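Local coordinates for protein aspartate--tRNA(Asp/Asn) ligase (Thermus thermophilus, PDB 1N9W) that charges both tRNA(Asp) and tRNA(Asn) with L-aspartate, activating the amino acid with ATP before transferring it to the acceptor end of the tRNA, at residues E358-E361 with S362-K366; L242-A245 with L246-G250; E227-L230 with M231-E234. All blocks are in the same frame, centred on the assembly; numbering follows the deposited sequence.

Contact 1 (E358-E361 with S362-K366); sequences ELLE and SLKAK
Successive turns of helix 356-364 join Glu358-Glu361 to Ser362-Lys366, and the backbone bonds vary in quality: Leu363 N reaches Leu359 O and Ala365 N reaches Glu361 O, each at 3.1 Å, whereas Ser362 N to Glu358 O and Lys364 N to Leu360 O are both weak. Ser362 supplies the main side-chain link. Its OG lies 3.1 Å from Glu358 O and equally 3.1 Å from Leu359 O, so the hydroxyl straddles two carbonyls of the preceding turn. The first torsion explains this reach: with chi1 at 54°, OG is folded between the backbone N and the carbonyl carbon, back along the helix. Phe324 O, on a neighbouring part of the chain, is hydrogen-bonded to the same hydroxyl and is a third carbonyl around it.

On another side of the helix Lys364 doubles back over the last turn. Its CG lies 3.4 Å from Leu360 O, and the bend at the end of the chain (chi4 43°) brings NZ to 3.4 Å from the same Leu360 O, a weak hydrogen bond; NZ also passes 4.1 Å from Leu360 CB. Glu361, crossing the lysine at about a right angle, forms no ion pair with it, since OE2 and NZ stay 6.3 Å apart. Leu359 and Leu360 both pack on Leu377 of helix 374-377.

Leu360 O thus receives two donors of Lys364, both weak. A positive ammonium group beside carbonyls near the C-terminal end of a helix is probably favourable electrostatically, while the buried Ser362 hydroxyl lies among three main-chain carbonyl oxygens, to which it can give only one proton at a time.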
loop_
_atom_site.group_PDB
_atom_site.type_symbol
_atom_site.label_atom_id
_atom_site.label_comp_id
_atom_site.label_asym_id
_atom_site.label_seq_id
_atom_site.Cartn_x
_atom_site.Cartn_y
_atom_site.Cartn_z
ATOM N N GLU B 358 -17.619 -11.717 27.752
ATOM C CA GLU B 358 -16.227 -11.895 28.134
ATOM C C GLU B 358 -15.469 -10.571 28.178
ATOM O O GLU B 358 -14.573 -10.393 29.001
ATOM C CB GLU B 358 -15.534 -12.868 27.177
ATOM C CG GLU B 358 -16.142 -14.263 27.166
ATOM C CD GLU B 358 -15.226 -15.300 26.544
ATOM O OE1 GLU B 358 -14.986 -15.239 25.318
ATOM O OE2 GLU B 358 -14.733 -16.177 27.289
ATOM N N LEU B 359 -15.827 -9.643 27.298
ATOM C CA LEU B 359 -15.171 -8.340 27.267
ATOM C C LEU B 359 -15.474 -7.543 28.532
ATOM O O LEU B 359 -14.571 -6.983 29.155
ATOM C CB LEU B 359 -15.622 -7.529 26.048
ATOM C CG LEU B 359 -14.948 -7.813 24.705
ATOM C CD1 LEU B 359 -15.616 -6.990 23.622
ATOM C CD2 LEU B 359 -13.473 -7.477 24.790
ATOM N N LEU B 360 -16.749 -7.495 28.905
ATOM C CA LEU B 360 -17.171 -6.760 30.090
ATOM C C LEU B 360 -16.405 -7.193 31.332
ATOM O O LEU B 360 -15.904 -6.358 32.085
ATOM C CB LEU B 360 -18.667 -6.956 30.339
ATOM C CG LEU B 360 -19.630 -6.159 29.462
ATOM C CD1 LEU B 360 -21.064 -6.441 29.890
ATOM C CD2 LEU B 360 -19.326 -4.671 29.590
ATOM N N GLU B 361 -16.302 -8.499 31.535
ATOM C CA GLU B 361 -15.619 -9.027 32.699
ATOM C C GLU B 361 -14.149 -8.601 32.772
ATOM O O GLU B 361 -13.737 -7.953 33.738
ATOM C CB GLU B 361 -15.735 -10.552 32.720
ATOM C CG GLU B 361 -15.514 -11.175 34.095
ATOM C CD GLU B 361 -16.514 -10.679 35.136
ATOM O OE1 GLU B 361 -17.736 -10.900 34.951
ATOM O OE2 GLU B 361 -16.075 -10.058 36.135
ATOM N N SER B 362 -13.360 -8.947 31.758
ATOM C CA SER B 362 -11.936 -8.598 31.743
ATOM C C SER B 362 -11.652 -7.104 31.887
ATOM O O SER B 362 -10.606 -6.716 32.413
ATOM C CB SER B 362 -11.275 -9.125 30.467
ATOM O OG SER B 362 -11.959 -8.678 29.320
ATOM N N LEU B 363 -12.563 -6.262 31.411
ATOM C CA LEU B 363 -12.365 -4.821 31.524
ATOM C C LEU B 363 -12.328 -4.437 33.003
ATOM O O LEU B 363 -11.479 -3.649 33.436
ATOM C CB LEU B 363 -13.496 -4.068 30.828
ATOM C CG LEU B 363 -13.098 -3.325 29.544
ATOM C CD1 LEU B 363 -14.336 -2.702 28.909
ATOM C CD2 LEU B 363 -12.065 -2.253 29.867
ATOM N N LYS B 364 -13.255 -5.008 33.769
ATOM C CA LYS B 364 -13.350 -4.762 35.199
ATOM C C LYS B 364 -12.090 -5.283 35.882
ATOM O O LYS B 364 -11.509 -4.608 36.734
ATOM C CB LYS B 364 -14.579 -5.482 35.767
ATOM C CG LYS B 364 -15.902 -5.024 35.162
ATOM C CD LYS B 364 -17.024 -6.044 35.376
ATOM C CE LYS B 364 -18.380 -5.448 35.021
ATOM N NZ LYS B 364 -18.297 -4.659 33.749
ATOM N N ALA B 365 -11.668 -6.485 35.500
ATOM C CA ALA B 365 -10.472 -7.079 36.076
ATOM C C ALA B 365 -9.246 -6.203 35.804
ATOM O O ALA B 365 -8.156 -6.465 36.325
ATOM C CB ALA B 365 -10.253 -8.483 35.516
ATOM N N LYS B 366 -9.420 -5.161 34.995
ATOM C CA LYS B 366 -8.325 -4.250 34.680
ATOM C C LYS B 366 -8.605 -2.824 35.146
ATOM O O LYS B 366 -8.055 -1.860 34.603
ATOM C CB LYS B 366 -8.046 -4.250 33.171
ATOM C CG LYS B 366 -7.295 -5.483 32.708
ATOM C CD LYS B 366 -6.779 -5.317 31.287
ATOM C CE LYS B 366 -5.840 -6.461 30.901
ATOM N NZ LYS B 366 -4.605 -6.510 31.757
#

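Contact 2 (L242-A245 with L246-G250); sequences LEEA and LNTAG
Thr248 meets Glu244 through both its main chain and its side chain: N is 2.7 Å from Glu244 O, close to straight beyond the carbonyl, and OG1 is 2.8 Å from that same Glu244 O. The second donor comes from a different direction, standing 47° out of the carbonyl plane and so not on a lone pair. Chi1 of 63° accounts for it, since it tucks the hydroxyl between the backbone N and the carbonyl carbon of Thr248, facing the previous turn. The methyl CG2 meanwhile presses against the glutamate, 3.1 Å from Glu244 OE2, after the Glu244 chain bends at chi2 (54°) to bring its carboxylate beside the threonine methyl.

Beside this pair, Asn247 lies across Glu243, its ND2 touching the Glu243 CG methylene at 3.8 Å. The backbone finishes with Ala249 N at 2.7 Å from Ala245 O; Ala249 is the first residue to leave helical geometry and also the N-cap of helix 250-255.

Further out, Arg133 and Arg137 of helix 119-141 lie near the carboxylate in long, weak ion pairs with Glu244 OE2 and OE1 and may help to orient it, while Leu131 packs on Leu242 and Ala245. Replacing Glu244 by an alanine is likely to leave those two arginines short of a counter-charge and the Thr248 methyl without its carboxylate neighbour.

The chemistry implies a helix end where the Thr248 hydroxyl doubles the backbone bond to Glu244 O, and where a buried carboxylate, probably kept ionised by the nearby arginines, faces the adjoining helix.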
loop_
_atom_site.group_PDB
_atom_site.type_symbol
_atom_site.label_atom_id
_atom_site.label_comp_id
_atom_site.label_asym_id
_atom_site.label_seq_id
_atom_site.Cartn_x
_atom_site.Cartn_y
_atom_site.Cartn_z
ATOM N N LEU B 242 10.412 -12.194 2.316
ATOM C CA LEU B 242 11.846 -12.352 2.082
ATOM C C LEU B 242 12.155 -12.828 0.666
ATOM O O LEU B 242 13.147 -12.414 0.059
ATOM C CB LEU B 242 12.426 -13.342 3.097
ATOM C CG LEU B 242 12.830 -12.743 4.456
ATOM C CD1 LEU B 242 11.699 -11.896 5.025
ATOM C CD2 LEU B 242 13.188 -13.873 5.414
ATOM N N GLU B 243 11.298 -13.696 0.147
ATOM C CA GLU B 243 11.465 -14.239 -1.201
ATOM C C GLU B 243 11.345 -13.119 -2.240
ATOM O O GLU B 243 12.100 -13.072 -3.207
ATOM C CB GLU B 243 10.392 -15.293 -1.457
ATOM C CG GLU B 243 10.684 -16.200 -2.631
ATOM C CD GLU B 243 11.846 -17.120 -2.347
ATOM O OE1 GLU B 243 11.887 -17.693 -1.231
ATOM O OE2 GLU B 243 12.717 -17.286 -3.232
ATOM N N GLU B 244 10.372 -12.234 -2.027
ATOM C CA GLU B 244 10.127 -11.109 -2.922
ATOM C C GLU B 244 11.347 -10.197 -2.970
ATOM O O GLU B 244 11.786 -9.792 -4.045
ATOM C CB GLU B 244 8.895 -10.336 -2.453
ATOM C CG GLU B 244 8.402 -9.231 -3.386
ATOM C CD GLU B 244 8.139 -9.720 -4.805
ATOM O OE1 GLU B 244 7.775 -10.902 -4.976
ATOM O OE2 GLU B 244 8.282 -8.913 -5.745
ATOM N N ALA B 245 11.896 -9.890 -1.801
ATOM C CA ALA B 245 13.066 -9.024 -1.681
ATOM C C ALA B 245 14.252 -9.652 -2.374
ATOM O O ALA B 245 15.016 -8.983 -3.067
ATOM C CB ALA B 245 13.392 -8.798 -0.208
ATOM N N LEU B 246 14.404 -10.954 -2.171
ATOM C CA LEU B 246 15.508 -11.685 -2.775
ATOM C C LEU B 246 15.391 -11.677 -4.307
ATOM O O LEU B 246 16.390 -11.523 -4.999
ATOM C CB LEU B 246 15.518 -13.122 -2.242
ATOM C CG LEU B 246 16.857 -13.730 -1.842
ATOM C CD1 LEU B 246 17.571 -12.865 -0.805
ATOM C CD2 LEU B 246 16.594 -15.110 -1.276
ATOM N N ASN B 247 14.174 -11.817 -4.827
ATOM C CA ASN B 247 13.980 -11.837 -6.272
ATOM C C ASN B 247 13.917 -10.472 -6.953
ATOM O O ASN B 247 14.394 -10.325 -8.074
ATOM C CB ASN B 247 12.723 -12.631 -6.634
ATOM C CG ASN B 247 12.830 -14.100 -6.248
ATOM O OD1 ASN B 247 13.927 -14.655 -6.156
ATOM N ND2 ASN B 247 11.685 -14.741 -6.038
ATOM N N THR B 248 13.336 -9.478 -6.291
ATOM C CA THR B 248 13.227 -8.165 -6.909
ATOM C C THR B 248 14.200 -7.108 -6.383
ATOM O O THR B 248 14.334 -6.044 -6.983
ATOM C CB THR B 248 11.769 -7.634 -6.834
ATOM O OG1 THR B 248 11.384 -7.451 -5.466
ATOM C CG2 THR B 248 10.811 -8.638 -7.497
ATOM N N ALA B 249 14.885 -7.392 -5.280
ATOM C CA ALA B 249 15.850 -6.438 -4.724
ATOM C C ALA B 249 17.175 -7.118 -4.381
ATOM O O ALA B 249 17.851 -6.754 -3.409
ATOM C CB ALA B 249 15.270 -5.757 -3.482
ATOM N N GLY B 250 17.538 -8.110 -5.192
ATOM C CA GLY B 250 18.770 -8.844 -4.979
ATOM C C GLY B 250 19.999 -7.963 -4.913
ATOM O O GLY B 250 20.790 -8.066 -3.977
#

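Contact 3 (E227-L230 with M231-E234); sequences EEDL and MRLE
Glu234 N donates to Leu230 O at 2.8 Å with an N-H...O angle of 167°, the shortest of four i to i+4 backbone bonds that run through Glu227-Glu234; Leu233 N to Asp229 O, at 3.0 Å, comes next. On the outer side, Asp229 and Arg232 run side by side and form a salt bridge, with OD1 3.1 Å from Arg232 NH2 and equally 3.1 Å from NH1. The carboxylate oxygen lies over a face of the guanidinium, and the two planes stand 83° apart, so this is not an end-on pairing of two flat groups. The other carboxylate oxygen, OD2, is hydrogen-bonded by Ala225 N just before the helix.

Arg232 gets there by turning at both chi2 and chi3, which carries its CD past Glu228 O at 3.2 Å. Glu228 CG then meets the guanidinium at its edge, 3.9 Å from NH1. The Glu228 carboxylate itself is engaged by a salt bridge from Arg269.

On a different side, the thioether of Met231 lies alongside Glu227, its methyl CE 3.6 Å from Glu227 CG. The bend at chi3, -96°, swings that methyl back along the helix. Leu230 and Met231 rest on Phe337, Leu233 reaches Val219 and Met221, and the OE2 of buried Glu234 is satisfied by Thr347 OG1.

One side of the helix therefore carries an i to i+3 ion pair while another packs on strands 215-222, 336-341 and 387-393. Such a helix packed on the mostly antiparallel sheet belongs to the catalytic domain of class II synthetases, here close to Arg352 and Ser348, predicted to bind L-aspartate.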
loop_
_atom_site.group_PDB
_atom_site.type_symbol
_atom_site.label_atom_id
_atom_site.label_comp_id
_atom_site.label_asym_id
_atom_site.label_seq_id
_atom_site.Cartn_x
_atom_site.Cartn_y
_atom_site.Cartn_z
ATOM N N GLU B 227 -4.601 -18.770 18.658
ATOM C CA GLU B 227 -3.513 -17.878 18.249
ATOM C C GLU B 227 -2.491 -18.592 17.365
ATOM O O GLU B 227 -1.705 -17.951 16.664
ATOM C CB GLU B 227 -2.804 -17.273 19.474
ATOM C CG GLU B 227 -1.825 -18.203 20.194
ATOM C CD GLU B 227 -2.511 -19.292 21.007
ATOM O OE1 GLU B 227 -1.796 -20.122 21.607
ATOM O OE2 GLU B 227 -3.759 -19.318 21.050
ATOM N N GLU B 228 -2.518 -19.920 17.394
ATOM C CA GLU B 228 -1.597 -20.731 16.611
ATOM C C GLU B 228 -1.806 -20.533 15.114
ATOM O O GLU B 228 -0.884 -20.733 14.322
ATOM C CB GLU B 228 -1.773 -22.211 16.966
ATOM C CG GLU B 228 -0.580 -23.079 16.609
ATOM C CD GLU B 228 0.697 -22.599 17.277
ATOM O OE1 GLU B 228 0.668 -22.346 18.503
ATOM O OE2 GLU B 228 1.729 -22.473 16.581
ATOM N N ASP B 229 -3.019 -20.155 14.726
ATOM C CA ASP B 229 -3.304 -19.915 13.311
ATOM C C ASP B 229 -2.547 -18.674 12.854
ATOM O O ASP B 229 -2.041 -18.624 11.732
ATOM C CB ASP B 229 -4.801 -19.706 13.070
ATOM C CG ASP B 229 -5.581 -20.996 13.110
ATOM O OD1 ASP B 229 -4.986 -22.066 12.859
ATOM O OD2 ASP B 229 -6.798 -20.945 13.376
ATOM N N LEU B 230 -2.472 -17.683 13.739
ATOM C CA LEU B 230 -1.784 -16.431 13.453
ATOM C C LEU B 230 -0.282 -16.647 13.263
ATOM O O LEU B 230 0.313 -16.123 12.313
ATOM C CB LEU B 230 -2.026 -15.433 14.587
ATOM C CG LEU B 230 -3.471 -15.289 15.057
ATOM C CD1 LEU B 230 -3.551 -14.256 16.174
ATOM C CD2 LEU B 230 -4.349 -14.877 13.890
ATOM N N MET B 231 0.326 -17.420 14.164
ATOM C CA MET B 231 1.763 -17.697 14.089
ATOM C C MET B 231 2.126 -18.452 12.810
ATOM O O MET B 231 3.090 -18.098 12.129
ATOM C CB MET B 231 2.234 -18.469 15.342
ATOM C CG MET B 231 2.606 -17.551 16.523
ATOM S SD MET B 231 3.092 -18.363 18.100
ATOM C CE MET B 231 1.512 -18.337 18.981
ATOM N N ARG B 232 1.350 -19.478 12.475
ATOM C CA ARG B 232 1.609 -20.234 11.258
ATOM C C ARG B 232 1.432 -19.329 10.031
ATOM O O ARG B 232 2.164 -19.455 9.050
ATOM C CB ARG B 232 0.669 -21.442 11.172
ATOM C CG ARG B 232 1.138 -22.644 11.995
ATOM C CD ARG B 232 -0.026 -23.338 12.686
ATOM N NE ARG B 232 -1.138 -23.580 11.770
ATOM C CZ ARG B 232 -2.370 -23.891 12.165
ATOM N NH1 ARG B 232 -2.642 -23.998 13.462
ATOM N NH2 ARG B 232 -3.327 -24.084 11.265
ATOM N N LEU B 233 0.469 -18.415 10.095
ATOM C CA LEU B 233 0.224 -17.496 8.997
ATOM C C LEU B 233 1.412 -16.550 8.821
ATOM O O LEU B 233 1.927 -16.384 7.719
ATOM C CB LEU B 233 -1.036 -16.667 9.251
ATOM C CG LEU B 233 -1.222 -15.451 8.310
ATOM C CD1 LEU B 233 -1.603 -15.935 6.928
ATOM C CD2 LEU B 233 -2.300 -14.522 8.858
ATOM N N GLU B 234 1.841 -15.934 9.918
ATOM C CA GLU B 234 2.958 -15.008 9.867
ATOM C C GLU B 234 4.234 -15.635 9.319
ATOM O O GLU B 234 5.016 -14.970 8.628
ATOM C CB GLU B 234 3.221 -14.402 11.242
ATOM C CG GLU B 234 4.510 -13.624 11.291
ATOM C CD GLU B 234 4.572 -12.632 12.440
ATOM O OE1 GLU B 234 3.995 -12.914 13.513
ATOM O OE2 GLU B 234 5.217 -11.579 12.259
#

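In the fold
Along the chain contact 3 comes first, at the start of helix 227-248, then contact 2 at that helix's end, and last contact 1 in helix 356-364. Each is local and continuous, closing a helical turn and no long loop, so the three follow in series without nesting or crossing. Contacts 3 and 2 share one helix, their centres about 23 Å apart: the first packs on the mostly antiparallel sheet, the second against helix 119-141 at the passage into helix 250-255. Contact 1, its centre about 25 Å from that of contact 3, packs on helix 374-377 beyond strand 344-351. All lie in the class II synthetase region.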